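Local coordinates for protein TRAP dicarboxylate transporter, DctP subunit (Chromohalobacter salexigens, PDB 4P1L) that binds D-glucuronate in the periplasm and probably hands it to a TRAP permease for transport into the cytoplasm, at residues 72-77 with 133-138; 99-102 with 106-109; 115-120 with 319-324. One frame throughout, in Å; residues are numbered along the deposited sequence.

How the interactions relate
Interaction 2 is nested inside the loop closed by interaction 1 and closes before interaction 3 opens; interaction 3 crosses interaction 1 along the chain, joining helix 111-118 to helix 315-323 near the C-terminus. Interactions 2 and 3 have centres about 10 Å apart and touch: Ile321 packs on Val101, Ile107 and Phe108, and Ile117 on Phe108, giving one continuous apolar patch. Interaction 1 stands apart, its centre about 20 Å from that of interaction 2 and 23 Å from that of interaction 3. In this two-domain binding protein it joins helix 70-78 to the five-stranded sheet near the sugar site, while the other two bring the chain after strand 84-88 and the C-terminal helix 315-323 together.

Interaction 1. Residues 72-77 with 133-138; sequences DAIEQT and KNLIVL
The flat group that sets Thr77 for its meeting with Leu135 is the peptide carbonyl of Ala73, which is approached on both faces: Thr77 OG1 comes to one and Thr77 N to the other. The hydroxyl sits 2.9 Å from Ala73 O (OG1 to O), tilted 34° from the carbonyl plane, and with Thr77 N on the other face this one oxygen inside helix 70-78 accepts two hydrogen bonds. The contact seats this helix on strand 135-141, an edge strand of a mixed five-stranded sheet with the order 2-1-3-5-4, the arrangement of a type II periplasmic binding protein. Thr77 OG1 lies anti to the carbonyl carbon (chi1 -54°), turned back along the helix to Ala73, which sends the CG2 methyl out to Leu135. There CG2 presses on Leu135 CD2 at 3.4 Å, closer than two methyl groups normally settle, and the two side chains cross at about a right angle. An alanine here would remove both branches, and would probably leave Leu135 CD2 without the methyl it rests on and Ala73 O without its second donor. Just before the strand, Asn134 has a positive phi of 77° and is the C-prime residue of the Schellman motif that ends helix 121-132, the turn from which the strand sets out. Asn134 ND2 bonds to Arg78 O and Lys133 O accepts from Arg78 NE, tying that turn to the end of helix 70-78. Thr77 also packs on Ala85 and Phe87 of strand 84-88. At its other end the helix borders the sugar site, the side chain of Ile74 lying about 4 Å from that of Gln70, a glucuronate-binding residue. One turn before Thr77, Ile74 CG2 meets the second methyl of the same leucine, Leu135 CD1, at 4.3 Å.

Interaction 2. Residues 99-102 with 106-109; sequences ANVL and FIFK
The backbone brings Leu102 and Ile107 together with their CA atoms 7.1 Å apart, as residues 99-102, of helical phi and psi, are followed after three residues by the irregular chain 106-109. Both belong to the long connection between strand 84-88 of the five-stranded sheet and helix 111-118, in the two-domain fold of a periplasmic binding protein. Leu102 N bonds to Ala99 O within its own turn, but across the contact the cohesion is apolar. Ile107 does most of the reaching: with CG1 anti to the backbone N (chi1 -165°), its CD1 reaches to the turn 99-102, 3.7 Å from Val101 CG1. The same methyl is 3.6 Å from Val101 O, packed against the carbonyl. Helix 315-323 closes over the cluster through Ile321, and just beyond it Gln325 binds Ile107 O and Lys109 N through its side-chain amide. Backbone hydrogen bonding links Phe106 to His229 of strand 223-230, in the other main sheet. Leu102, whose side chain lies about 9 Å from that of the sugar-binding Glu234, meets Phe108 at the ring edge and not over a face. Its CD2 methyl lies near the ring plane, 3.7 Å from Phe108 CZ and 3.8 Å from Phe108 CE2.

Interaction 3. Residues 115-120 with 319-324; sequences YRIMDG and TDIQDA
Arg116 NH2 donates to Ala324 O at 2.9 Å with an N-H...O angle of 142°, a short but bent bond, and the same nitrogen forms a salt bridge with Asp113 OD1. The acceptor stands at the edge of the guanidinium, 17° out of its plane. Arg116 gets there by first running extended from the helix, CG anti to the backbone N, and then bending at chi3 (77°), which swings the guanidinium across to the end of helix 315-323. Beside this polar link lies an apolar one. Ile117 sends CD1 to Ile321 CG2 at 4.1 Å, the two side chains crossing at about a right angle. Ile117 CD1 also comes within 3.9 Å of Ile321 O, while Ile117 CG1 rests on the methyl of Ala324, CG1 to CB being 4.1 Å. Ile122 and Phe126 of helix 121-132 pack on Ile321, and Ile122 on Ile117 as well, so the seam between helices 111-118 and 315-323 is backed by a third helix. A salt bridge from Asp320 to Arg125 adds a charged tie to that helix. The joint is therefore apolar within and polar toward the exposed side: the arginine reaches from helix 111-118 to the C-terminal end of helix 315-323, where the helix dipole is likely to suit a positive charge, which Asp113 probably also offsets.

Interaction 1. Residues 72-77 with 133-138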
ATOM      1  N   ASP A  72      11.044   8.569   4.517  1.00 28.50           N
ATOM      2  CA  ASP A  72      12.432   8.921   4.282  1.00 33.82           C
ATOM      3  C   ASP A  72      12.971   8.223   3.034  1.00 29.89           C
ATOM      4  O   ASP A  72      13.736   8.805   2.284  1.00 31.34           O
ATOM      5  CB  ASP A  72      13.302   8.568   5.494  1.00 43.53           C
ATOM      6  CG  ASP A  72      12.913   9.360   6.737  1.00 47.78           C
ATOM      7  OD1 ASP A  72      12.602  10.571   6.596  1.00 45.33           O
ATOM      8  OD2 ASP A  72      12.895   8.761   7.842  1.00 54.79           O
ATOM      9  N   ALA A  73      12.557   6.981   2.813  1.00 23.28           N
ATOM     10  CA  ALA A  73      12.997   6.228   1.618  1.00 21.44           C
ATOM     11  C   ALA A  73      12.452   6.828   0.328  1.00 20.40           C
ATOM     12  O   ALA A  73      13.155   6.851  -0.698  1.00 20.34           O
ATOM     13  CB  ALA A  73      12.582   4.760   1.731  1.00 21.05           C
ATOM     14  N   ILE A  74      11.208   7.304   0.361  1.00 23.26           N
ATOM     15  CA  ILE A  74      10.640   7.958  -0.807  1.00 21.90           C
ATOM     16  C   ILE A  74      11.514   9.157  -1.148  1.00 21.68           C
ATOM     17  O   ILE A  74      11.885   9.344  -2.301  1.00 20.17           O
ATOM     18  CB  ILE A  74       9.194   8.403  -0.595  1.00 22.05           C
ATOM     19  CG1 ILE A  74       8.270   7.194  -0.597  1.00 21.55           C
ATOM     20  CG2 ILE A  74       8.766   9.368  -1.693  1.00 23.58           C
ATOM     21  CD1 ILE A  74       6.828   7.521  -0.170  1.00 17.62           C
ATOM     22  N   GLU A  75      11.870   9.938  -0.131  1.00 25.44           N
ATOM     23  CA  GLU A  75      12.729  11.100  -0.316  1.00 27.01           C
ATOM     24  C   GLU A  75      14.085  10.735  -0.923  1.00 29.54           C
ATOM     25  O   GLU A  75      14.535  11.374  -1.860  1.00 30.09           O
ATOM     26  CB  GLU A  75      12.936  11.798   1.028  1.00 35.88           C
ATOM     27  CG  GLU A  75      13.768  13.065   0.965  1.00 42.13           C
ATOM     28  CD  GLU A  75      13.703  13.871   2.274  1.00 54.14           C
ATOM     29  OE1 GLU A  75      13.522  13.260   3.362  1.00 55.70           O
ATOM     30  OE2 GLU A  75      13.817  15.119   2.212  1.00 58.30           O
ATOM     31  N   GLN A  76      14.724   9.702  -0.381  1.00 25.69           N
ATOM     32  CA  GLN A  76      16.020   9.264  -0.858  1.00 27.28           C
ATOM     33  C   GLN A  76      15.939   8.762  -2.292  1.00 22.65           C
ATOM     34  O   GLN A  76      16.894   8.890  -3.035  1.00 25.05           O
ATOM     35  CB  GLN A  76      16.569   8.133   0.011  1.00 32.83           C
ATOM     36  CG  GLN A  76      16.969   8.503   1.419  1.00 33.06           C
ATOM     37  CD  GLN A  76      17.475   7.286   2.173  1.00 35.18           C
ATOM     38  OE1 GLN A  76      18.544   6.744   1.863  1.00 43.38           O
ATOM     39  NE2 GLN A  76      16.690   6.820   3.138  1.00 37.48           N
ATOM     40  N   THR A  77      14.803   8.171  -2.672  1.00 24.01           N
ATOM     41  CA  THR A  77      14.657   7.669  -4.041  1.00 18.78           C
ATOM     42  C   THR A  77      14.421   8.811  -5.034  1.00 22.12           C
ATOM     43  O   THR A  77      14.968   8.814  -6.146  1.00 24.02           O
ATOM     44  CB  THR A  77      13.530   6.609  -4.136  1.00 19.81           C
ATOM     45  OG1 THR A  77      13.768   5.577  -3.180  1.00 19.86           O
ATOM     46  CG2 THR A  77      13.521   5.982  -5.526  1.00 26.46           C
ATOM     47  N   LYS A 133       7.577  13.921 -10.045  1.00 22.34           N
ATOM     48  CA  LYS A 133       8.284  14.017  -8.765  1.00 21.90           C
ATOM     49  C   LYS A 133       9.502  13.091  -8.698  1.00 21.57           C
ATOM     50  O   LYS A 133       9.912  12.687  -7.604  1.00 22.82           O
ATOM     51  CB  LYS A 133       7.340  13.676  -7.615  1.00 26.36           C
ATOM     52  CG  LYS A 133       6.086  14.559  -7.568  1.00 27.99           C
ATOM     53  CD  LYS A 133       6.388  15.977  -7.147  1.00 31.12           C
ATOM     54  CE  LYS A 133       5.124  16.810  -7.117  1.00 39.40           C
ATOM     55  NZ  LYS A 133       5.430  18.159  -6.587  1.00 41.85           N
ATOM     56  N   ASN A 134      10.037  12.735  -9.871  1.00 22.71           N
ATOM     57  CA  ASN A 134      11.318  12.022  -9.997  1.00 24.69           C
ATOM     58  C   ASN A 134      11.271  10.541  -9.689  1.00 21.50           C
ATOM     59  O   ASN A 134      12.309   9.941  -9.421  1.00 19.69           O
ATOM     60  CB  ASN A 134      12.408  12.639  -9.109  1.00 25.77           C
ATOM     61  CG  ASN A 134      13.043  13.861  -9.709  1.00 38.45           C
ATOM     62  OD1 ASN A 134      12.796  14.224 -10.858  1.00 35.44           O
ATOM     63  ND2 ASN A 134      13.907  14.497  -8.925  1.00 45.00           N
ATOM     64  N   LEU A 135      10.092   9.942  -9.743  1.00 18.52           N
ATOM     65  CA  LEU A 135       9.959   8.496  -9.573  1.00 18.07           C
ATOM     66  C   LEU A 135       9.375   7.864 -10.832  1.00 17.68           C
ATOM     67  O   LEU A 135       8.298   8.264 -11.302  1.00 19.85           O
ATOM     68  CB  LEU A 135       9.077   8.188  -8.360  1.00 17.10           C
ATOM     69  CG  LEU A 135       9.616   8.660  -6.999  1.00 21.74           C
ATOM     70  CD1 LEU A 135       8.552   8.518  -5.903  1.00 25.57           C
ATOM     71  CD2 LEU A 135      10.889   7.909  -6.603  1.00 23.74           C
ATOM     72  N   ILE A 136      10.090   6.868 -11.372  1.00 18.09           N
ATOM     73  CA  ILE A 136       9.670   6.217 -12.595  1.00 18.83           C
ATOM     74  C   ILE A 136       9.018   4.871 -12.259  1.00 17.00           C
ATOM     75  O   ILE A 136       9.687   3.952 -11.797  1.00 17.16           O
ATOM     76  CB  ILE A 136      10.847   6.000 -13.550  1.00 19.98           C
ATOM     77  CG1 ILE A 136      11.609   7.318 -13.778  1.00 19.15           C
ATOM     78  CG2 ILE A 136      10.358   5.388 -14.834  1.00 19.14           C
ATOM     79  CD1 ILE A 136      10.735   8.473 -14.303  1.00 24.39           C
ATOM     80  N   VAL A 137       7.708   4.777 -12.457  1.00 16.67           N
ATOM     81  CA  VAL A 137       6.968   3.560 -12.095  1.00 16.07           C
ATOM     82  C   VAL A 137       7.091   2.540 -13.202  1.00 18.18           C
ATOM     83  O   VAL A 137       6.801   2.836 -14.372  1.00 19.61           O
ATOM     84  CB  VAL A 137       5.474   3.834 -11.871  1.00 18.22           C
ATOM     85  CG1 VAL A 137       4.729   2.518 -11.682  1.00 20.45           C
ATOM     86  CG2 VAL A 137       5.264   4.738 -10.675  1.00 18.92           C
ATOM     87  N   LEU A 138       7.537   1.335 -12.837  1.00 16.09           N
ATOM     88  CA  LEU A 138       7.733   0.274 -13.797  1.00 20.21           C
ATOM     89  C   LEU A 138       6.614  -0.769 -13.757  1.00 21.15           C
ATOM     90  O   LEU A 138       6.333  -1.420 -14.753  1.00 19.93           O
ATOM     91  CB  LEU A 138       9.063  -0.425 -13.534  1.00 17.28           C
ATOM     92  CG  LEU A 138      10.301   0.476 -13.578  1.00 24.78           C
ATOM     93  CD1 LEU A 138      11.548  -0.375 -13.488  1.00 26.58           C
ATOM     94  CD2 LEU A 138      10.302   1.308 -14.844  1.00 25.04           C
TER

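Interaction 2. Residues 99-102 with 106-109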
ATOM      1  N   ALA A  99      -1.765  11.009  -6.373  1.00 20.34           N
ATOM      2  CA  ALA A  99      -1.729   9.749  -5.647  1.00 15.91           C
ATOM      3  C   ALA A  99      -2.729   9.715  -4.511  1.00 14.68           C
ATOM      4  O   ALA A  99      -3.173   8.625  -4.127  1.00 17.35           O
ATOM      5  CB  ALA A  99      -0.294   9.451  -5.120  1.00 16.31           C
ATOM      6  N   ASN A 100      -3.112  10.875  -3.967  1.00 16.19           N
ATOM      7  CA  ASN A 100      -4.101  10.881  -2.881  1.00 14.96           C
ATOM      8  C   ASN A 100      -5.443  10.289  -3.289  1.00 14.73           C
ATOM      9  O   ASN A 100      -6.203   9.828  -2.440  1.00 15.34           O
ATOM     10  CB  ASN A 100      -4.355  12.285  -2.335  1.00 18.87           C
ATOM     11  CG  ASN A 100      -3.348  12.686  -1.303  1.00 29.13           C
ATOM     12  OD1 ASN A 100      -3.127  11.967  -0.338  1.00 25.68           O
ATOM     13  ND2 ASN A 100      -2.683  13.821  -1.531  1.00 35.96           N
ATOM     14  N   VAL A 101      -5.734  10.289  -4.586  1.00 16.14           N
ATOM     15  CA  VAL A 101      -7.001   9.722  -5.044  1.00 14.71           C
ATOM     16  C   VAL A 101      -7.113   8.263  -4.615  1.00 14.08           C
ATOM     17  O   VAL A 101      -8.195   7.797  -4.271  1.00 14.83           O
ATOM     18  CB  VAL A 101      -7.131   9.842  -6.579  1.00 18.61           C
ATOM     19  CG1 VAL A 101      -8.325   9.044  -7.096  1.00 16.62           C
ATOM     20  CG2 VAL A 101      -7.269  11.315  -6.978  1.00 20.28           C
ATOM     21  N   LEU A 102      -5.982   7.556  -4.605  1.00 13.78           N
ATOM     22  CA  LEU A 102      -5.945   6.143  -4.279  1.00 14.22           C
ATOM     23  C   LEU A 102      -6.210   5.879  -2.807  1.00 15.73           C
ATOM     24  O   LEU A 102      -6.497   4.752  -2.421  1.00 14.22           O
ATOM     25  CB  LEU A 102      -4.583   5.548  -4.666  1.00 13.82           C
ATOM     26  CG  LEU A 102      -4.257   5.670  -6.136  1.00 15.78           C
ATOM     27  CD1 LEU A 102      -2.792   5.208  -6.381  1.00 14.57           C
ATOM     28  CD2 LEU A 102      -5.249   4.915  -7.010  1.00 15.30           C
ATOM     29  N   PHE A 106     -12.754   3.191  -0.013  1.00 14.43           N
ATOM     30  CA  PHE A 106     -13.734   2.508  -0.877  1.00 13.04           C
ATOM     31  C   PHE A 106     -13.733   2.949  -2.342  1.00 15.83           C
ATOM     32  O   PHE A 106     -14.682   2.679  -3.071  1.00 16.81           O
ATOM     33  CB  PHE A 106     -15.160   2.642  -0.279  1.00 17.59           C
ATOM     34  CG  PHE A 106     -15.274   2.102   1.120  1.00 16.21           C
ATOM     35  CD1 PHE A 106     -15.410   0.731   1.339  1.00 17.71           C
ATOM     36  CD2 PHE A 106     -15.218   2.947   2.230  1.00 14.82           C
ATOM     37  CE1 PHE A 106     -15.507   0.234   2.615  1.00 14.34           C
ATOM     38  CE2 PHE A 106     -15.319   2.432   3.513  1.00 17.51           C
ATOM     39  CZ  PHE A 106     -15.448   1.093   3.706  1.00 14.46           C
ATOM     40  N   ILE A 107     -12.685   3.605  -2.819  1.00 14.39           N
ATOM     41  CA  ILE A 107     -12.715   4.043  -4.204  1.00 16.36           C
ATOM     42  C   ILE A 107     -12.703   2.842  -5.162  1.00 16.61           C
ATOM     43  O   ILE A 107     -13.298   2.901  -6.235  1.00 18.83           O
ATOM     44  CB  ILE A 107     -11.608   5.062  -4.548  1.00 15.70           C
ATOM     45  CG1 ILE A 107     -11.966   5.711  -5.883  1.00 26.53           C
ATOM     46  CG2 ILE A 107     -10.214   4.429  -4.508  1.00 17.00           C
ATOM     47  CD1 ILE A 107     -11.186   6.942  -6.172  1.00 26.94           C
ATOM     48  N   PHE A 108     -12.020   1.764  -4.776  1.00 16.31           N
ATOM     49  CA  PHE A 108     -12.020   0.517  -5.551  1.00 13.54           C
ATOM     50  C   PHE A 108     -12.992  -0.489  -4.922  1.00 13.58           C
ATOM     51  O   PHE A 108     -13.053  -0.604  -3.703  1.00 16.59           O
ATOM     52  CB  PHE A 108     -10.618  -0.116  -5.603  1.00 13.24           C
ATOM     53  CG  PHE A 108      -9.604   0.702  -6.351  1.00 14.55           C
ATOM     54  CD1 PHE A 108      -9.732   0.905  -7.720  1.00 14.13           C
ATOM     55  CD2 PHE A 108      -8.554   1.301  -5.683  1.00 13.27           C
ATOM     56  CE1 PHE A 108      -8.818   1.660  -8.406  1.00 15.52           C
ATOM     57  CE2 PHE A 108      -7.638   2.061  -6.361  1.00 16.30           C
ATOM     58  CZ  PHE A 108      -7.783   2.252  -7.729  1.00 15.17           C
ATOM     59  N   LYS A 109     -13.738  -1.223  -5.760  1.00 17.47           N
ATOM     60  CA  LYS A 109     -14.697  -2.211  -5.286  1.00 19.17           C
ATOM     61  C   LYS A 109     -13.992  -3.520  -4.880  1.00 17.87           C
ATOM     62  O   LYS A 109     -14.475  -4.263  -4.019  1.00 20.30           O
ATOM     63  CB  LYS A 109     -15.736  -2.502  -6.382  1.00 18.41           C
ATOM     64  CG  LYS A 109     -16.685  -1.351  -6.664  1.00 29.10           C
ATOM     65  CD  LYS A 109     -17.757  -1.721  -7.686  1.00 28.07           C
ATOM     66  CE  LYS A 109     -18.695  -0.536  -7.961  1.00 39.29           C
ATOM     67  NZ  LYS A 109     -19.755  -0.890  -8.969  1.00 40.58           N
TER

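Interaction 3. Residues 115-120 with 319-324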
ATOM      1  N   TYR A 115      -6.458  -3.761 -10.064  1.00 17.67           N
ATOM      2  CA  TYR A 115      -5.466  -4.236 -11.036  1.00 18.67           C
ATOM      3  C   TYR A 115      -5.798  -3.850 -12.475  1.00 19.98           C
ATOM      4  O   TYR A 115      -4.934  -3.358 -13.221  1.00 18.69           O
ATOM      5  CB  TYR A 115      -5.324  -5.758 -10.982  1.00 17.56           C
ATOM      6  CG  TYR A 115      -4.649  -6.328  -9.761  1.00 15.35           C
ATOM      7  CD1 TYR A 115      -3.511  -5.740  -9.209  1.00 15.07           C
ATOM      8  CD2 TYR A 115      -5.125  -7.486  -9.174  1.00 19.05           C
ATOM      9  CE1 TYR A 115      -2.897  -6.274  -8.100  1.00 16.43           C
ATOM     10  CE2 TYR A 115      -4.489  -8.038  -8.066  1.00 14.65           C
ATOM     11  CZ  TYR A 115      -3.381  -7.422  -7.544  1.00 17.24           C
ATOM     12  OH  TYR A 115      -2.770  -7.961  -6.448  1.00 17.24           O
ATOM     13  N   ARG A 116      -7.054  -4.063 -12.856  1.00 17.75           N
ATOM     14  CA  ARG A 116      -7.520  -3.745 -14.204  1.00 24.50           C
ATOM     15  C   ARG A 116      -7.341  -2.258 -14.499  1.00 18.01           C
ATOM     16  O   ARG A 116      -6.857  -1.865 -15.579  1.00 21.56           O
ATOM     17  CB  ARG A 116      -8.995  -4.113 -14.346  1.00 27.30           C
ATOM     18  CG  ARG A 116      -9.557  -3.780 -15.700  1.00 28.09           C
ATOM     19  CD  ARG A 116     -10.985  -4.231 -15.814  1.00 37.20           C
ATOM     20  NE  ARG A 116     -11.851  -3.302 -15.103  1.00 43.26           N
ATOM     21  CZ  ARG A 116     -12.530  -3.589 -14.001  1.00 41.53           C
ATOM     22  NH1 ARG A 116     -12.481  -4.809 -13.461  1.00 46.29           N
ATOM     23  NH2 ARG A 116     -13.278  -2.651 -13.444  1.00 32.44           N
ATOM     24  N   ILE A 117      -7.719  -1.436 -13.531  1.00 22.19           N
ATOM     25  CA  ILE A 117      -7.620   0.009 -13.678  1.00 17.21           C
ATOM     26  C   ILE A 117      -6.177   0.488 -13.740  1.00 18.70           C
ATOM     27  O   ILE A 117      -5.810   1.297 -14.596  1.00 17.95           O
ATOM     28  CB  ILE A 117      -8.394   0.725 -12.532  1.00 19.09           C
ATOM     29  CG1 ILE A 117      -9.901   0.595 -12.773  1.00 20.19           C
ATOM     30  CG2 ILE A 117      -7.978   2.183 -12.427  1.00 17.88           C
ATOM     31  CD1 ILE A 117     -10.751   0.892 -11.578  1.00 19.78           C
HETATM   32  N   MSE A 118      -5.341  -0.025 -12.849  1.00 16.34           N
HETATM   33  CA  MSE A 118      -3.971   0.437 -12.759  1.00 14.97           C
HETATM   34  C   MSE A 118      -3.125  -0.065 -13.929  1.00 20.15           C
HETATM   35  O   MSE A 118      -2.127   0.556 -14.257  1.00 20.98           O
HETATM   36  CB  MSE A 118      -3.331   0.016 -11.413  1.00 15.66           C
HETATM   37  CG  MSE A 118      -4.026   0.603 -10.183  1.00 15.14           C
HETATM   38 SE   MSE A 118      -4.095   2.582 -10.219  1.00 19.23          SE
HETATM   39  CE  MSE A 118      -2.155   2.867  -9.989  1.00 22.56           C
ATOM     40  N   ASP A 119      -3.518  -1.179 -14.554  1.00 19.75           N
ATOM     41  CA  ASP A 119      -2.768  -1.706 -15.703  1.00 22.34           C
ATOM     42  C   ASP A 119      -3.192  -1.035 -17.001  1.00 26.42           C
ATOM     43  O   ASP A 119      -2.600  -1.280 -18.054  1.00 25.47           O
ATOM     44  CB  ASP A 119      -2.989  -3.218 -15.855  1.00 22.04           C
ATOM     45  CG  ASP A 119      -2.276  -4.044 -14.782  1.00 22.18           C
ATOM     46  OD1 ASP A 119      -1.294  -3.566 -14.168  1.00 18.59           O
ATOM     47  OD2 ASP A 119      -2.711  -5.206 -14.577  1.00 22.61           O
ATOM     48  N   GLY A 120      -4.253  -0.232 -16.949  1.00 22.24           N
ATOM     49  CA  GLY A 120      -4.710   0.471 -18.127  1.00 25.54           C
ATOM     50  C   GLY A 120      -4.343   1.940 -18.123  1.00 21.94           C
ATOM     51  O   GLY A 120      -3.401   2.380 -17.440  1.00 20.54           O
ATOM     52  N   THR A 319     -13.820  10.388 -10.741  1.00 18.92           N
ATOM     53  CA  THR A 319     -15.005   9.880 -11.426  1.00 16.14           C
ATOM     54  C   THR A 319     -14.657   8.837 -12.481  1.00 16.47           C
ATOM     55  O   THR A 319     -15.430   7.892 -12.682  1.00 20.30           O
ATOM     56  CB  THR A 319     -15.877  11.020 -12.022  1.00 22.32           C
ATOM     57  OG1 THR A 319     -15.132  11.732 -12.998  1.00 28.26           O
ATOM     58  CG2 THR A 319     -16.294  11.987 -10.959  1.00 24.55           C
ATOM     59  N   ASP A 320     -13.479   8.945 -13.111  1.00 18.51           N
ATOM     60  CA  ASP A 320     -13.094   7.941 -14.098  1.00 19.43           C
ATOM     61  C   ASP A 320     -12.877   6.578 -13.409  1.00 17.02           C
ATOM     62  O   ASP A 320     -13.279   5.536 -13.928  1.00 16.38           O
ATOM     63  CB  ASP A 320     -11.847   8.344 -14.885  1.00 19.66           C
ATOM     64  CG  ASP A 320     -12.116   9.454 -15.928  1.00 21.67           C
ATOM     65  OD1 ASP A 320     -13.293   9.753 -16.232  1.00 22.78           O
ATOM     66  OD2 ASP A 320     -11.126  10.023 -16.442  1.00 21.57           O
ATOM     67  N   ILE A 321     -12.256   6.587 -12.229  1.00 16.37           N
ATOM     68  CA  ILE A 321     -12.038   5.353 -11.502  1.00 16.19           C
ATOM     69  C   ILE A 321     -13.381   4.759 -11.059  1.00 14.89           C
ATOM     70  O   ILE A 321     -13.611   3.551 -11.174  1.00 18.38           O
ATOM     71  CB  ILE A 321     -11.103   5.577 -10.302  1.00 15.57           C
ATOM     72  CG1 ILE A 321      -9.672   5.822 -10.810  1.00 19.96           C
ATOM     73  CG2 ILE A 321     -11.152   4.365  -9.353  1.00 15.03           C
ATOM     74  CD1 ILE A 321      -8.735   6.438  -9.755  1.00 19.75           C
ATOM     75  N   GLN A 322     -14.271   5.598 -10.541  1.00 15.75           N
ATOM     76  CA  GLN A 322     -15.573   5.124 -10.113  1.00 16.66           C
ATOM     77  C   GLN A 322     -16.352   4.561 -11.308  1.00 20.65           C
ATOM     78  O   GLN A 322     -16.946   3.489 -11.223  1.00 19.56           O
ATOM     79  CB  GLN A 322     -16.382   6.237  -9.481  1.00 16.47           C
ATOM     80  CG  GLN A 322     -15.779   6.818  -8.198  1.00 21.60           C
ATOM     81  CD  GLN A 322     -16.555   8.034  -7.720  1.00 22.07           C
ATOM     82  OE1 GLN A 322     -16.951   8.895  -8.518  1.00 22.08           O
ATOM     83  NE2 GLN A 322     -16.792   8.103  -6.419  1.00 22.59           N
ATOM     84  N   ASP A 323     -16.336   5.287 -12.414  1.00 21.99           N
ATOM     85  CA  ASP A 323     -17.105   4.900 -13.582  1.00 21.16           C
ATOM     86  C   ASP A 323     -16.572   3.604 -14.189  1.00 21.71           C
ATOM     87  O   ASP A 323     -17.335   2.834 -14.770  1.00 21.30           O
ATOM     88  CB  ASP A 323     -17.114   6.019 -14.627  1.00 20.49           C
ATOM     89  CG  ASP A 323     -17.945   7.233 -14.189  1.00 23.62           C
ATOM     90  OD1 ASP A 323     -18.608   7.171 -13.139  1.00 23.97           O
ATOM     91  OD2 ASP A 323     -17.929   8.249 -14.910  1.00 27.93           O
ATOM     92  N   ALA A 324     -15.284   3.323 -13.999  1.00 19.23           N
ATOM     93  CA  ALA A 324     -14.676   2.159 -14.636  1.00 21.71           C
ATOM     94  C   ALA A 324     -15.068   0.866 -13.919  1.00 20.85           C
ATOM     95  O   ALA A 324     -14.650  -0.223 -14.323  1.00 23.29           O
ATOM     96  CB  ALA A 324     -13.145   2.290 -14.670  1.00 20.09           C
TER